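Local coordinates for protein NAD(P)H-flavin oxidoreductase (Agrobacterium tumefaciens str. C58, PDB 2FRE) that probably catalyses NAD(P)H-dependent reduction of flavins or nitro compounds, as a homodimeric FMN-binding member of the nitroreductase family, at residues A[38-43]-A[55-60]; A[47-52]-A[111-116]; A[92-97]-A[151-156]; A[133-138]-A[158-163]. All coordinates share one frame; numbering follows the deposited sequence.

Contact 1 of 4, residues A[38-43]-A[55-60]; sequences TILDAA and WRFVYA
L40 reaches from helix 38-43 toward two aromatic side chains of strand 55-60 and divides its methyls between them. CD2 lies over one face of the F57 ring, nearer the rim than the middle. It is 3.9 Å from F57 CG and makes a CH-pi contact, 23° off the ring normal. The other branch turns to Y59, where L40 CD1 is 3.6 Å from CD2 of the tyrosine ring. F57 keeps its CG beside the backbone N (chi1 -46°) and slides past L40 in the opposite direction, which carries the far end of its ring on to the next turn of the helix. There A43 CB meets F57 CZ at 3.8 Å. Helix and strand run nearly antiparallel, at 166°, with their axes 10.3 Å apart: a helix laid on one face of the antiparallel sheet at the heart of the nitroreductase fold. No hydrogen bond crosses, so apolar surface does the joining. L40 also rests on L89 of the adjoining strand 87-98, while I39 packs on helix 110-127. F57, V58 and Y59 pair in parallel with a strand of the second subunit, so the sheet runs on across the interface.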
# COMPACT_ATOMS: atom_id res chain seq x y z
N THR A 38 -6.42 13.20 10.45
CA THR A 38 -5.35 12.33 10.96
C THR A 38 -5.14 11.12 10.04
O THR A 38 -4.00 10.79 9.67
CB THR A 38 -5.65 11.89 12.41
OG1 THR A 38 -5.86 13.05 13.23
CG2 THR A 38 -4.49 11.11 13.01
N ILE A 39 -6.26 10.50 9.65
CA ILE A 39 -6.25 9.35 8.74
C ILE A 39 -5.58 9.69 7.42
O ILE A 39 -4.73 8.94 6.96
CB ILE A 39 -7.68 8.81 8.51
CG1 ILE A 39 -8.18 8.15 9.81
CG2 ILE A 39 -7.71 7.81 7.34
CD1 ILE A 39 -9.62 7.79 9.81
N LEU A 40 -5.96 10.81 6.82
CA LEU A 40 -5.36 11.22 5.55
C LEU A 40 -3.93 11.72 5.73
O LEU A 40 -3.11 11.56 4.83
CB LEU A 40 -6.26 12.25 4.84
CG LEU A 40 -7.64 11.75 4.42
CD1 LEU A 40 -8.45 12.86 3.70
CD2 LEU A 40 -7.59 10.51 3.58
N ASP A 41 -3.61 12.27 6.90
CA ASP A 41 -2.24 12.68 7.22
C ASP A 41 -1.32 11.45 7.23
O ASP A 41 -0.26 11.44 6.61
CB ASP A 41 -2.20 13.41 8.58
CG ASP A 41 -0.94 14.21 8.78
OD1 ASP A 41 -0.10 14.32 7.86
OD2 ASP A 41 -0.79 14.76 9.88
N ALA A 42 -1.74 10.38 7.89
CA ALA A 42 -0.97 9.13 7.88
C ALA A 42 -0.78 8.58 6.46
O ALA A 42 0.34 8.17 6.07
CB ALA A 42 -1.65 8.08 8.80
N ALA A 43 -1.86 8.58 5.68
CA ALA A 43 -1.83 8.16 4.28
C ALA A 43 -0.77 8.93 3.45
O ALA A 43 -0.02 8.33 2.69
CB ALA A 43 -3.24 8.30 3.66
N TRP A 55 -0.47 10.41 -4.87
CA TRP A 55 -1.84 10.27 -4.35
C TRP A 55 -2.58 11.59 -4.15
O TRP A 55 -1.99 12.61 -3.78
CB TRP A 55 -1.83 9.53 -3.01
CG TRP A 55 -0.72 9.98 -2.09
CD1 TRP A 55 -0.65 11.14 -1.37
CD2 TRP A 55 0.51 9.29 -1.86
NE1 TRP A 55 0.54 11.21 -0.71
CE2 TRP A 55 1.27 10.08 -0.98
CE3 TRP A 55 1.04 8.09 -2.32
CZ2 TRP A 55 2.52 9.68 -0.52
CZ3 TRP A 55 2.27 7.70 -1.88
CH2 TRP A 55 3.01 8.50 -0.99
N ARG A 56 -3.89 11.55 -4.39
CA ARG A 56 -4.80 12.59 -3.99
C ARG A 56 -6.04 11.93 -3.37
O ARG A 56 -6.37 10.78 -3.69
CB ARG A 56 -5.23 13.44 -5.18
CG ARG A 56 -4.10 14.04 -5.98
CD ARG A 56 -3.38 15.15 -5.24
NE ARG A 56 -2.43 15.82 -6.12
CZ ARG A 56 -1.16 15.43 -6.33
NH1 ARG A 56 -0.65 14.36 -5.72
NH2 ARG A 56 -0.39 16.11 -7.16
N PHE A 57 -6.71 12.67 -2.49
CA PHE A 57 -7.94 12.19 -1.81
C PHE A 57 -9.05 13.23 -1.92
O PHE A 57 -8.88 14.40 -1.52
CB PHE A 57 -7.66 11.92 -0.34
CG PHE A 57 -6.40 11.13 -0.12
CD1 PHE A 57 -6.39 9.77 -0.34
CD2 PHE A 57 -5.23 11.77 0.27
CE1 PHE A 57 -5.23 9.05 -0.17
CE2 PHE A 57 -4.05 11.03 0.43
CZ PHE A 57 -4.06 9.68 0.21
N VAL A 58 -10.20 12.82 -2.44
CA VAL A 58 -11.38 13.68 -2.47
C VAL A 58 -12.42 13.03 -1.55
O VAL A 58 -12.82 11.89 -1.76
CB VAL A 58 -11.89 13.89 -3.90
CG1 VAL A 58 -13.06 14.85 -3.95
CG2 VAL A 58 -10.73 14.42 -4.76
N TYR A 59 -12.81 13.75 -0.51
CA TYR A 59 -13.60 13.18 0.57
C TYR A 59 -14.86 13.98 0.92
O TYR A 59 -14.96 15.18 0.65
CB TYR A 59 -12.72 13.00 1.81
CG TYR A 59 -12.24 14.29 2.44
CD1 TYR A 59 -13.03 14.97 3.37
CD2 TYR A 59 -11.01 14.84 2.10
CE1 TYR A 59 -12.59 16.16 3.95
CE2 TYR A 59 -10.56 16.01 2.67
CZ TYR A 59 -11.36 16.67 3.59
OH TYR A 59 -10.90 17.82 4.16
N ALA A 60 -15.80 13.28 1.55
CA ALA A 60 -17.04 13.86 2.06
C ALA A 60 -17.44 13.15 3.37
O ALA A 60 -17.36 11.93 3.47
CB ALA A 60 -18.13 13.74 1.03

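Contact 2 of 4, residues A[47-52]-A[111-116]; sequences PSASNH and SFDAGA. With FMN (flavin mononucleotide), chain D.
The carboxylate of D113, on helix 111-116, is tied to the loop 47-52 three times over: once directly, to a backbone N-H, and twice through bridging waters. A49 N donates to D113 OD2 at 2.9 Å with an angle of 150° at the hydrogen, coming in from above the carboxylate plane, 39° out of it. One water bridges the other oxygen to the start of the loop, donating to D113 OD1 and to P47 O, both at 2.8 Å. A second donates to D113 OD2 at 2.7 Å and to A49 O at 2.8 Å. D113 OD2 is also hydrogen-bonded to T109 OG1, so this oxygen has three polar partners that fix the rotation of the group. With CG beside the backbone N (chi1 -75°), the carboxylate is placed against the loop, and S48 CB packs on OD2. S48 OG turns to a bond of its own, with Q53 N.

The flavin lies against this junction. A49 N is 3.3 Å from FMN C8, and A49 CB touches the same dimethylbenzene part of the ring system. D113 OD1 comes within 3.6 Å of the methyl C7M, which the F112 ring also reaches. P47 and N51 follow the ribityl chain. R7, R24 and G136 of the second subunit hydrogen-bond the same cofactor. A flavin held between two subunits, with a loop of one chain along its dimethylbenzene end, is the FMN site of the nitroreductase family.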
# COMPACT_ATOMS: atom_id res chain seq x y z
N PRO A 47 5.60 6.08 1.59
CA PRO A 47 6.70 6.25 0.64
C PRO A 47 6.18 6.25 -0.79
O PRO A 47 5.06 5.74 -1.06
CB PRO A 47 7.56 5.03 0.90
CG PRO A 47 6.52 3.95 1.28
CD PRO A 47 5.53 4.71 2.12
N SER A 48 6.99 6.81 -1.69
CA SER A 48 6.67 6.83 -3.09
C SER A 48 7.95 7.03 -3.88
O SER A 48 8.88 7.64 -3.39
CB SER A 48 5.68 7.95 -3.44
OG SER A 48 6.19 9.23 -3.07
N ALA A 49 7.97 6.52 -5.10
CA ALA A 49 9.12 6.74 -5.97
C ALA A 49 9.42 8.24 -6.06
O ALA A 49 8.53 9.08 -6.25
CB ALA A 49 8.90 6.15 -7.36
N SER A 50 10.70 8.56 -5.87
CA SER A 50 11.21 9.94 -5.94
C SER A 50 10.55 10.92 -4.97
O SER A 50 10.65 12.14 -5.15
CB SER A 50 11.13 10.45 -7.37
OG SER A 50 11.94 9.62 -8.20
N ASN A 51 9.89 10.40 -3.94
CA ASN A 51 9.04 11.21 -3.06
C ASN A 51 8.07 12.11 -3.84
O ASN A 51 7.77 13.22 -3.41
CB ASN A 51 9.89 12.08 -2.12
CG ASN A 51 9.11 12.57 -0.91
OD1 ASN A 51 8.23 11.88 -0.43
ND2 ASN A 51 9.47 13.75 -0.39
N HIS A 52 7.58 11.62 -4.97
CA HIS A 52 6.66 12.38 -5.81
C HIS A 52 5.29 12.58 -5.16
O HIS A 52 4.60 13.53 -5.48
CB HIS A 52 6.47 11.72 -7.18
CG HIS A 52 7.62 11.92 -8.13
ND1 HIS A 52 8.25 13.13 -8.30
CD2 HIS A 52 8.21 11.07 -9.00
CE1 HIS A 52 9.20 13.01 -9.20
NE2 HIS A 52 9.18 11.77 -9.66
N SER A 111 0.20 4.03 -9.24
CA SER A 111 -0.87 3.22 -8.67
C SER A 111 -0.36 2.39 -7.49
O SER A 111 -1.02 2.27 -6.46
CB SER A 111 -1.48 2.32 -9.76
OG SER A 111 -2.12 3.14 -10.74
N PHE A 112 0.81 1.82 -7.66
CA PHE A 112 1.52 1.13 -6.60
C PHE A 112 1.67 2.04 -5.37
O PHE A 112 1.35 1.67 -4.21
CB PHE A 112 2.86 0.64 -7.18
CG PHE A 112 3.71 -0.15 -6.22
CD1 PHE A 112 3.49 -1.49 -6.03
CD2 PHE A 112 4.76 0.46 -5.53
CE1 PHE A 112 4.30 -2.23 -5.17
CE2 PHE A 112 5.56 -0.27 -4.66
CZ PHE A 112 5.32 -1.62 -4.48
N ASP A 113 2.16 3.25 -5.61
CA ASP A 113 2.43 4.19 -4.54
C ASP A 113 1.12 4.64 -3.85
O ASP A 113 1.05 4.72 -2.64
CB ASP A 113 3.19 5.40 -5.11
CG ASP A 113 4.70 5.10 -5.40
OD1 ASP A 113 5.27 4.13 -4.85
OD2 ASP A 113 5.31 5.87 -6.17
N ALA A 114 0.09 4.88 -4.63
CA ALA A 114 -1.26 5.14 -4.12
C ALA A 114 -1.78 4.02 -3.19
O ALA A 114 -2.42 4.29 -2.19
CB ALA A 114 -2.23 5.38 -5.29
N GLY A 115 -1.46 2.77 -3.53
CA GLY A 115 -1.81 1.60 -2.70
C GLY A 115 -1.15 1.60 -1.34
O GLY A 115 -1.78 1.26 -0.33
N ALA A 116 0.13 1.97 -1.32
CA ALA A 116 0.84 2.20 -0.06
C ALA A 116 0.15 3.27 0.81
O ALA A 116 -0.01 3.09 2.01
CB ALA A 116 2.30 2.56 -0.31
N1 FMN D . 15.15 5.03 -3.42
C2 FMN D . 16.36 4.97 -4.10
O2 FMN D . 17.37 5.30 -3.48
N3 FMN D . 16.43 4.48 -5.37
C4 FMN D . 15.29 4.08 -6.03
O4 FMN D . 15.37 3.40 -7.06
C4A FMN D . 14.07 4.17 -5.35
N5 FMN D . 12.90 3.78 -5.97
C5A FMN D . 11.71 3.80 -5.27
C6 FMN D . 10.54 3.36 -5.89
C7 FMN D . 9.33 3.36 -5.20
C7M FMN D . 8.27 2.43 -5.73
C8 FMN D . 9.27 3.79 -3.88
C8M FMN D . 8.18 3.29 -2.94
C9 FMN D . 10.43 4.24 -3.28
C9A FMN D . 11.64 4.25 -3.97
N10 FMN D . 12.79 4.71 -3.36
C10 FMN D . 14.00 4.64 -4.05
C1' FMN D . 12.70 5.52 -2.09
C2' FMN D . 11.81 6.77 -2.07
O2' FMN D . 12.52 7.91 -2.58
C3' FMN D . 11.39 7.08 -0.63
O3' FMN D . 10.58 6.02 -0.15
C4' FMN D . 10.67 8.44 -0.51
O4' FMN D . 11.58 9.51 -0.75
C5' FMN D . 10.03 8.68 0.83
O5' FMN D . 10.96 8.50 1.85
P FMN D . 10.76 7.49 3.08
O1P FMN D . 9.69 8.00 3.98
O2P FMN D . 10.39 6.15 2.49
O3P FMN D . 12.03 7.44 3.88
O HOH W 1 4.88 3.23 -2.24
O HOH W 2 5.85 8.43 -6.95

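Contact 3 of 4, residues A[92-97]-A[151-156]; sequences ISRDHT and DGFKVE
I92 with V155, S93 with K154 and R94 with F153 are successive antiparallel pairs that join strands 92-94 and 153-156 in the central sheet. The middle one is the hydrogen-bonded pair: S93 N donates to K154 O at 2.8 Å, and K154 N returns a bond to S93 O at 2.7 Å that is almost straight, 176° at the hydrogen. Beyond the last pair the ladder is prolonged by D95 N, 2.8 Å from G152 O. The same carbonyl oxygen sits at the edge of the H96 ring, near its plane, 3.1 Å from CD2.

On the face that carries I92, R94, F153 and V155, the phenyl ring of F153 is the main feature. I92 CG2 touches F153 CB at 3.8 Å, the two side chains crossing at about a right angle. R94 goes out with CG opposite its backbone N (chi1 -164°) and runs over a face of the ring. R94 CG is 4.0 Å from the F153 centroid, in a CH-pi contact, and R94 CZ is 3.5 Å from F153 CZ. The guanidinium is not stacked flat, since the two planes are 52° apart. F195 of the second subunit meets F153 edge-to-face.

The face that carries S93 and K154 is polar. K154 NZ makes a salt bridge of 3.4 Å with E156 OE1, but within one strand. Between the strands, the S93 and K154 backbone bonds and the one from D95 N to G152 O fix the register, while R94 and F153 join through the CH-pi contact and a tilted guanidinium, with no salt bridge from one segment to the other.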
# COMPACT_ATOMS: atom_id res chain seq x y z
N ILE A 92 -7.12 8.80 -5.58
CA ILE A 92 -6.79 9.21 -6.93
C ILE A 92 -5.28 9.24 -7.02
O ILE A 92 -4.61 9.40 -6.00
CB ILE A 92 -7.37 10.61 -7.17
CG1 ILE A 92 -8.89 10.54 -7.17
CG2 ILE A 92 -6.86 11.24 -8.48
CD1 ILE A 92 -9.49 11.72 -6.56
N SER A 93 -4.73 9.09 -8.22
CA SER A 93 -3.28 9.28 -8.40
C SER A 93 -2.95 9.99 -9.71
O SER A 93 -3.61 9.78 -10.73
CB SER A 93 -2.53 7.95 -8.34
OG SER A 93 -2.86 7.13 -9.44
N ARG A 94 -1.89 10.78 -9.66
CA ARG A 94 -1.36 11.47 -10.85
C ARG A 94 -0.58 10.44 -11.67
O ARG A 94 0.35 9.84 -11.16
CB ARG A 94 -0.45 12.63 -10.42
CG ARG A 94 -0.15 13.63 -11.53
CD ARG A 94 0.75 14.77 -11.08
NE ARG A 94 0.42 15.99 -11.83
CZ ARG A 94 0.18 17.19 -11.30
NH1 ARG A 94 0.27 17.41 -9.99
NH2 ARG A 94 -0.12 18.20 -12.10
N ASP A 95 -0.98 10.22 -12.92
CA ASP A 95 -0.39 9.13 -13.74
C ASP A 95 0.89 9.54 -14.46
O ASP A 95 1.39 8.83 -15.33
CB ASP A 95 -1.40 8.57 -14.74
CG ASP A 95 -1.77 9.55 -15.85
OD1 ASP A 95 -1.01 10.48 -16.19
OD2 ASP A 95 -2.87 9.36 -16.39
N HIS A 96 1.43 10.69 -14.08
CA HIS A 96 2.60 11.22 -14.72
C HIS A 96 3.29 12.11 -13.71
O HIS A 96 2.70 12.49 -12.71
CB HIS A 96 2.18 12.08 -15.89
CG HIS A 96 1.24 13.18 -15.51
ND1 HIS A 96 1.65 14.47 -15.29
CD2 HIS A 96 -0.09 13.17 -15.26
CE1 HIS A 96 0.62 15.22 -14.94
NE2 HIS A 96 -0.45 14.45 -14.92
N THR A 97 4.52 12.46 -14.00
CA THR A 97 5.13 13.57 -13.31
C THR A 97 5.08 14.78 -14.24
O THR A 97 5.09 14.64 -15.47
CB THR A 97 6.57 13.27 -12.86
OG1 THR A 97 7.14 14.46 -12.28
CG2 THR A 97 7.42 12.80 -14.03
N ASP A 151 -7.21 16.14 -16.02
CA ASP A 151 -6.59 15.19 -16.93
C ASP A 151 -5.28 14.71 -16.32
O ASP A 151 -4.56 15.49 -15.68
CB ASP A 151 -6.33 15.82 -18.31
CG ASP A 151 -7.61 16.24 -19.03
OD1 ASP A 151 -8.73 15.89 -18.56
OD2 ASP A 151 -7.52 16.94 -20.07
N GLY A 152 -4.98 13.44 -16.53
CA GLY A 152 -3.72 12.88 -16.06
C GLY A 152 -3.80 12.42 -14.61
O GLY A 152 -2.77 12.14 -14.02
N PHE A 153 -5.01 12.40 -14.05
CA PHE A 153 -5.24 11.82 -12.73
C PHE A 153 -6.18 10.63 -12.86
O PHE A 153 -7.21 10.72 -13.51
CB PHE A 153 -5.83 12.86 -11.78
CG PHE A 153 -4.82 13.87 -11.32
CD1 PHE A 153 -4.15 13.70 -10.11
CD2 PHE A 153 -4.52 14.98 -12.09
CE1 PHE A 153 -3.22 14.59 -9.68
CE2 PHE A 153 -3.58 15.90 -11.67
CZ PHE A 153 -2.92 15.70 -10.45
N LYS A 154 -5.81 9.53 -12.21
CA LYS A 154 -6.52 8.27 -12.27
C LYS A 154 -7.29 8.00 -10.96
O LYS A 154 -6.76 8.21 -9.86
CB LYS A 154 -5.51 7.15 -12.53
CG LYS A 154 -6.05 5.75 -12.38
CD LYS A 154 -5.06 4.70 -12.81
CE LYS A 154 -5.37 3.33 -12.26
NZ LYS A 154 -6.80 3.17 -11.89
N VAL A 155 -8.52 7.51 -11.09
CA VAL A 155 -9.31 7.06 -9.96
C VAL A 155 -8.87 5.62 -9.65
O VAL A 155 -9.03 4.73 -10.47
CB VAL A 155 -10.83 7.12 -10.25
CG1 VAL A 155 -11.62 6.66 -9.03
CG2 VAL A 155 -11.24 8.54 -10.67
N GLU A 156 -8.28 5.42 -8.48
CA GLU A 156 -7.81 4.12 -8.06
C GLU A 156 -8.90 3.34 -7.37
O GLU A 156 -9.14 2.18 -7.71
CB GLU A 156 -6.62 4.27 -7.09
CG GLU A 156 -5.41 5.00 -7.68
CD GLU A 156 -4.72 4.23 -8.78
OE1 GLU A 156 -5.02 3.02 -8.94
OE2 GLU A 156 -3.87 4.80 -9.49

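Contact 4 of 4, residues A[133-138]-A[158-163]; sequences HGMGGI and GVAIGT. With FMN (flavin mononucleotide), chain C.
M135 and G158 exchange two backbone hydrogen bonds, M135 N to G158 O at 2.7 Å and G158 N to M135 O at 2.8 Å. H133 and A160 do the same two residues along, with H133 N to A160 O at 2.7 Å and A160 N to H133 O at 3.0 Å. These are the hydrogen-bonded pairs of an antiparallel ladder between strands 133-135 and 158-162. G134 and V159 form the non-hydrogen-bonded pair between them.

Where strand 133-135 ends, the backbone turns its N-H groups to the cofactor. G136 N donates to FMN N5 at 2.8 Å, and G137 N to FMN O4 at 3.0 Å. G137 is the centre of an inverse gamma turn, which bends the chain round the O4 corner of the flavin. H133 ND1 donates to G134 O at 3.0 Å, with the acceptor almost in the plane of the imidazole ring, and so the ring is steadied by its own strand. The flavin lies against G134, whose carbonyl O comes 2.9 Å from FMN N10.

Away from the flavin, the selenomethionine M135 folds over the neighbouring strand. A bend about its last torsion (chi3 -71°) brings CE onto the V159 and A160 backbone nitrogens, and up to A160 CB. I138 CD1 touches G158 N, and W81 touches both M135 and A160. Backbone N-H donors directed at N5 and O4 from the end of a core strand mark the flavin-binding site of nitroreductase-like enzymes.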
# COMPACT_ATOMS: atom_id res chain seq x y z
N HIS A 133 -12.91 0.50 4.14
CA HIS A 133 -13.32 -0.57 3.21
C HIS A 133 -13.14 -0.05 1.79
O HIS A 133 -13.79 0.92 1.38
CB HIS A 133 -14.76 -0.95 3.50
CG HIS A 133 -15.21 -2.24 2.87
ND1 HIS A 133 -14.91 -2.59 1.57
CD2 HIS A 133 -15.99 -3.22 3.35
CE1 HIS A 133 -15.48 -3.76 1.29
NE2 HIS A 133 -16.13 -4.16 2.36
N GLY A 134 -12.23 -0.67 1.06
CA GLY A 134 -11.91 -0.27 -0.30
C GLY A 134 -13.00 -0.70 -1.26
O GLY A 134 -13.66 -1.72 -1.03
N MSE A 135 -13.20 0.07 -2.33
CA MSE A 135 -14.21 -0.26 -3.34
C MSE A 135 -13.76 0.03 -4.76
O MSE A 135 -13.34 1.14 -5.08
CB MSE A 135 -15.54 0.48 -3.06
CG MSE A 135 -16.13 0.21 -1.70
SE MSE A 135 -17.67 1.39 -1.41
CE MSE A 135 -16.64 3.08 -1.23
N GLY A 136 -13.84 -0.97 -5.64
CA GLY A 136 -13.66 -0.77 -7.07
C GLY A 136 -14.97 -0.74 -7.84
O GLY A 136 -15.00 -0.33 -9.01
N GLY A 137 -16.06 -1.14 -7.19
CA GLY A 137 -17.40 -1.08 -7.76
C GLY A 137 -17.92 0.35 -7.72
O GLY A 137 -18.77 0.69 -6.91
N ILE A 138 -17.37 1.17 -8.60
CA ILE A 138 -17.61 2.61 -8.61
C ILE A 138 -17.62 3.09 -10.05
O ILE A 138 -17.05 2.45 -10.93
CB ILE A 138 -16.49 3.36 -7.85
CG1 ILE A 138 -15.13 3.20 -8.54
CG2 ILE A 138 -16.37 2.87 -6.40
CD1 ILE A 138 -14.01 3.86 -7.78
N GLY A 158 -12.60 3.74 -4.38
CA GLY A 158 -13.39 4.42 -3.37
C GLY A 158 -13.07 3.82 -2.01
O GLY A 158 -12.59 2.70 -1.92
N VAL A 159 -13.35 4.58 -0.95
CA VAL A 159 -13.13 4.11 0.41
C VAL A 159 -14.26 4.58 1.29
O VAL A 159 -14.56 5.78 1.32
CB VAL A 159 -11.80 4.63 0.98
CG1 VAL A 159 -11.60 4.11 2.38
CG2 VAL A 159 -10.63 4.22 0.09
N ALA A 160 -14.86 3.63 1.99
CA ALA A 160 -15.86 3.89 3.01
C ALA A 160 -15.19 3.68 4.38
O ALA A 160 -14.50 2.67 4.59
CB ALA A 160 -17.01 2.94 2.85
N ILE A 161 -15.37 4.65 5.28
CA ILE A 161 -14.83 4.58 6.62
C ILE A 161 -15.93 4.87 7.64
O ILE A 161 -16.74 5.77 7.45
CB ILE A 161 -13.69 5.60 6.86
CG1 ILE A 161 -12.81 5.76 5.62
CG2 ILE A 161 -12.86 5.15 8.09
CD1 ILE A 161 -11.78 6.91 5.72
N GLY A 162 -15.94 4.10 8.72
CA GLY A 162 -16.96 4.27 9.74
C GLY A 162 -16.72 3.40 10.95
O GLY A 162 -15.66 2.77 11.11
N THR A 163 -17.72 3.39 11.82
CA THR A 163 -17.68 2.63 13.04
C THR A 163 -18.55 1.39 12.91
O THR A 163 -19.73 1.48 12.56
CB THR A 163 -18.16 3.47 14.21
OG1 THR A 163 -17.30 4.62 14.35
CG2 THR A 163 -18.16 2.67 15.50
N1 FMN C . -15.42 -4.82 -1.27
C2 FMN C . -16.74 -4.67 -1.71
O2 FMN C . -17.67 -5.10 -1.02
N3 FMN C . -17.01 -4.07 -2.92
C4 FMN C . -16.02 -3.57 -3.72
O4 FMN C . -16.32 -2.84 -4.69
C4A FMN C . -14.69 -3.72 -3.28
N5 FMN C . -13.64 -3.24 -4.05
C5A FMN C . -12.35 -3.33 -3.56
C6 FMN C . -11.32 -2.82 -4.32
C7 FMN C . -10.01 -2.87 -3.87
C7M FMN C . -9.08 -1.87 -4.48
C8 FMN C . -9.72 -3.47 -2.64
C8M FMN C . -8.47 -3.08 -1.88
C9 FMN C . -10.75 -3.99 -1.87
C9A FMN C . -12.07 -3.94 -2.34
N10 FMN C . -13.10 -4.47 -1.59
C10 FMN C . -14.40 -4.34 -2.05
C1' FMN C . -12.83 -5.23 -0.32
C2' FMN C . -12.00 -6.50 -0.48
O2' FMN C . -12.78 -7.60 -0.93
C3' FMN C . -11.30 -6.83 0.83
O3' FMN C . -10.36 -5.80 1.15
C4' FMN C . -10.62 -8.19 0.77
O4' FMN C . -11.59 -9.22 0.65
C5' FMN C . -9.74 -8.49 1.98
O5' FMN C . -10.49 -8.47 3.18
P FMN C . -10.09 -7.51 4.40
O1P FMN C . -8.80 -8.06 4.97
O2P FMN C . -9.85 -6.10 3.88
O3P FMN C . -11.24 -7.55 5.37

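From the N terminus, contact 1 closes first, bringing helix 33-44 back onto strand 55-61 over a short loop. That loop holds 47-52, so contact 2, which waits for helix 110-127, crosses contact 1; W55 packs on P47 and S48 where they meet. Contact 3 opens inside the span of contact 2 and closes beyond it, and contact 4 crosses contact 3 likewise, so the four form a chain of overlaps with none nested. Contacts 1 and 3 share the sheet, R56 N probably bonding I92 O. S111 and E156 link contact 2 to contact 3. Strand 153-162 serves contacts 3 and 4, pairing with 87-98 at its start and with 131-135, beside one flavin, further on; contact 2 borders the other.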